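Local coordinates for protein galactan 1,3-beta-galactosidase (Phanerochaete chrysosporium, PDB 7BYT) that probably removes galactose from beta-1,3-galactan as an exo-acting glycoside hydrolase of family 43 and carries a calcium-binding carbohydrate-binding module, at residues A[240-245]-A[258-263]. Numbering follows the deposited sequence.
Sequences YSQNAF and DRWRPS. With GLA (alpha-D-galactopyranose), chain F.
The open ends of a beta hairpin, strands 242-249 and 252-259, meet here in the galactose site of the catalytic domain. Q242 and D258 form an antiparallel hydrogen-bonded pair. Q242 N donates to D258 O and D258 N to Q242 O, both at 2.9 Å. At the sugar, the Q242 chain runs out extended, with CG anti to the backbone N (chi1 -176°). This carries OE1 to the indole edge of W260, whose NE1 donates to it over 2.9 Å. W260 NE1 lies in the plane of the amide carbonyl, though the bond is bent, and the amide and ring planes stand 84° apart. This bond helps fix how the amide is turned. Q242 OE1 also lies 3.0 Å from galactose O1. Q242 NE2 bonds S203 OG and, weakly, galactose O2, and R82, D137 and E81 also bind the sugar. D258 CB lies over one face of the W260 indole, toward the rim. D258 OD2 accepts from G21 N and lies 3.5 Å from A244 CB.

On the other side of the strand pair, R259 folds over Y240. Its CD sits above one face of the phenol ring, 4.1 Å from the centroid, as a CH-pi contact. The chain bends at chi3 (-60°), and NE donates to Y240 O over 2.9 Å, on a lone pair; NH2 adds a weak second bond. A leucine in place of R259 would probably leave Y240 O without its side-chain donors and make Y240 less firmly held. One water bridges Y240 OH and W260 O, and the hydroxyl also bonds to D385. Such a hairpin, in one four-stranded antiparallel sheet, is typical of a blade of the family 43 five-bladed beta-propeller.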
loop_
_atom_site.group_PDB
_atom_site.type_symbol
_atom_site.label_atom_id
_atom_site.label_comp_id
_atom_site.label_asym_id
_atom_site.label_seq_id
_atom_site.Cartn_x
_atom_site.Cartn_y
_atom_site.Cartn_z
ATOM N N TYR A 240 0.828 6.744 -6.070
ATOM C CA TYR A 240 -0.501 6.822 -5.461
ATOM C C TYR A 240 -0.672 5.780 -4.356
ATOM O O TYR A 240 -1.445 4.819 -4.468
ATOM C CB TYR A 240 -1.617 6.695 -6.503
ATOM C CG TYR A 240 -2.975 7.242 -6.093
ATOM C CD1 TYR A 240 -3.384 7.313 -4.758
ATOM C CD2 TYR A 240 -3.845 7.713 -7.062
ATOM C CE1 TYR A 240 -4.636 7.821 -4.417
ATOM C CE2 TYR A 240 -5.089 8.223 -6.730
ATOM C CZ TYR A 240 -5.475 8.282 -5.412
ATOM O OH TYR A 240 -6.714 8.807 -5.114
ATOM N N SER A 241 0.035 6.023 -3.257
ATOM C CA SER A 241 -0.100 5.151 -2.098
ATOM C C SER A 241 0.415 5.872 -0.863
ATOM O O SER A 241 0.951 6.980 -0.937
ATOM C CB SER A 241 0.629 3.814 -2.310
ATOM O OG SER A 241 2.034 4.012 -2.257
ATOM N N GLN A 242 0.245 5.207 0.279
ATOM C CA GLN A 242 0.792 5.665 1.548
ATOM C C GLN A 242 1.374 4.463 2.270
ATOM O O GLN A 242 0.735 3.408 2.329
ATOM C CB GLN A 242 -0.299 6.314 2.408
ATOM C CG GLN A 242 0.233 6.890 3.715
ATOM C CD GLN A 242 -0.848 7.479 4.592
ATOM O OE1 GLN A 242 -2.013 7.046 4.552
ATOM N NE2 GLN A 242 -0.474 8.467 5.412
ATOM N N ASN A 243 2.554 4.629 2.829
ATOM C CA ASN A 243 3.249 3.542 3.536
ATOM C C ASN A 243 2.338 2.878 4.544
ATOM O O ASN A 243 1.570 3.557 5.243
ATOM C CB ASN A 243 4.461 4.106 4.263
ATOM C CG ASN A 243 5.442 3.055 4.681
ATOM O OD1 ASN A 243 5.760 2.147 3.915
ATOM N ND2 ASN A 243 5.954 3.175 5.913
ATOM N N ALA A 244 2.506 1.563 4.662
ATOM C CA ALA A 244 1.833 0.812 5.716
ATOM C C ALA A 244 2.815 -0.103 6.438
ATOM O O ALA A 244 2.858 -0.119 7.672
ATOM C CB ALA A 244 0.651 -0.008 5.168
ATOM N N PHE A 245 3.606 -0.862 5.690
ATOM C CA PHE A 245 4.546 -1.787 6.306
ATOM C C PHE A 245 5.726 -1.996 5.374
ATOM O O PHE A 245 5.552 -2.091 4.157
ATOM C CB PHE A 245 3.891 -3.140 6.628
ATOM C CG PHE A 245 4.640 -3.920 7.650
ATOM C CD1 PHE A 245 4.448 -3.666 8.999
ATOM C CD2 PHE A 245 5.581 -4.859 7.269
ATOM C CE1 PHE A 245 5.159 -4.368 9.954
ATOM C CE2 PHE A 245 6.297 -5.566 8.225
ATOM C CZ PHE A 245 6.089 -5.313 9.565
ATOM N N ASP A 258 -1.067 1.466 1.183
ATOM C CA ASP A 258 -2.500 1.521 0.907
ATOM C C ASP A 258 -2.763 2.579 -0.155
ATOM O O ASP A 258 -2.147 3.654 -0.142
ATOM C CB ASP A 258 -3.274 1.910 2.172
ATOM C CG ASP A 258 -3.215 0.845 3.240
ATOM O OD1 ASP A 258 -3.794 -0.232 3.027
ATOM O OD2 ASP A 258 -2.588 1.086 4.290
ATOM N N ARG A 259 -3.686 2.285 -1.072
ATOM C CA ARG A 259 -4.283 3.317 -1.922
ATOM C C ARG A 259 -5.658 3.595 -1.334
ATOM O O ARG A 259 -6.618 2.856 -1.586
ATOM C CB ARG A 259 -4.390 2.890 -3.384
ATOM C CG ARG A 259 -5.120 3.951 -4.225
ATOM C CD ARG A 259 -4.961 3.707 -5.715
ATOM N NE ARG A 259 -3.557 3.736 -6.106
ATOM C CZ ARG A 259 -3.038 3.027 -7.105
ATOM N NH1 ARG A 259 -3.781 2.197 -7.843
ATOM N NH2 ARG A 259 -1.750 3.148 -7.370
ATOM N N TRP A 260 -5.743 4.642 -0.523
ATOM C CA TRP A 260 -6.992 4.933 0.165
ATOM C C TRP A 260 -8.019 5.499 -0.802
ATOM O O TRP A 260 -7.711 6.356 -1.635
ATOM C CB TRP A 260 -6.748 5.958 1.267
ATOM C CG TRP A 260 -5.856 5.471 2.359
ATOM C CD1 TRP A 260 -4.607 5.942 2.663
ATOM C CD2 TRP A 260 -6.135 4.430 3.306
ATOM N NE1 TRP A 260 -4.095 5.266 3.743
ATOM C CE2 TRP A 260 -5.016 4.340 4.163
ATOM C CE3 TRP A 260 -7.236 3.584 3.529
ATOM C CZ2 TRP A 260 -4.948 3.433 5.206
ATOM C CZ3 TRP A 260 -7.171 2.679 4.583
ATOM C CH2 TRP A 260 -6.028 2.612 5.405
ATOM N N ARG A 261 -9.264 5.034 -0.660
ATOM C CA ARG A 261 -10.401 5.531 -1.429
ATOM C C ARG A 261 -11.404 6.092 -0.431
ATOM O O ARG A 261 -12.337 5.390 -0.011
ATOM C CB ARG A 261 -11.007 4.420 -2.283
ATOM C CG ARG A 261 -11.939 4.943 -3.355
ATOM C CD ARG A 261 -12.184 3.909 -4.421
ATOM N NE ARG A 261 -13.219 4.378 -5.338
ATOM C CZ ARG A 261 -13.727 3.636 -6.310
ATOM N NH1 ARG A 261 -13.290 2.400 -6.477
ATOM N NH2 ARG A 261 -14.675 4.124 -7.105
ATOM N N PRO A 262 -11.232 7.348 -0.013
ATOM C CA PRO A 262 -12.024 7.852 1.118
ATOM C C PRO A 262 -13.523 7.857 0.882
ATOM O O PRO A 262 -14.278 7.708 1.846
ATOM C CB PRO A 262 -11.456 9.262 1.364
ATOM C CG PRO A 262 -10.699 9.612 0.126
ATOM C CD PRO A 262 -10.200 8.309 -0.441
ATOM N N SER A 263 -13.985 8.002 -0.359
ATOM C CA SER A 263 -15.424 7.960 -0.603
ATOM C C SER A 263 -16.000 6.552 -0.561
ATOM O O SER A 263 -17.227 6.399 -0.542
ATOM C CB SER A 263 -15.757 8.595 -1.953
ATOM O OG SER A 263 -15.198 7.831 -3.006
HETATM C C1 GLA F . -4.014 9.222 7.117
HETATM C C2 GLA F . -3.563 8.197 8.143
HETATM C C3 GLA F . -4.609 7.093 8.215
HETATM C C4 GLA F . -5.941 7.698 8.666
HETATM C C5 GLA F . -6.320 8.846 7.720
HETATM C C6 GLA F . -7.566 9.593 8.200
HETATM O O1 GLA F . -4.188 8.582 5.836
HETATM O O2 GLA F . -2.287 7.703 7.744
HETATM O O3 GLA F . -4.198 6.042 9.099
HETATM O O4 GLA F . -5.889 8.140 10.038
HETATM O O5 GLA F . -5.247 9.790 7.574
HETATM O O6 GLA F . -7.264 10.376 9.361
HETATM O O HOH W 1 -8.220 6.740 -4.184
HETATM O O HOH W 2 -1.336 3.568 4.481
#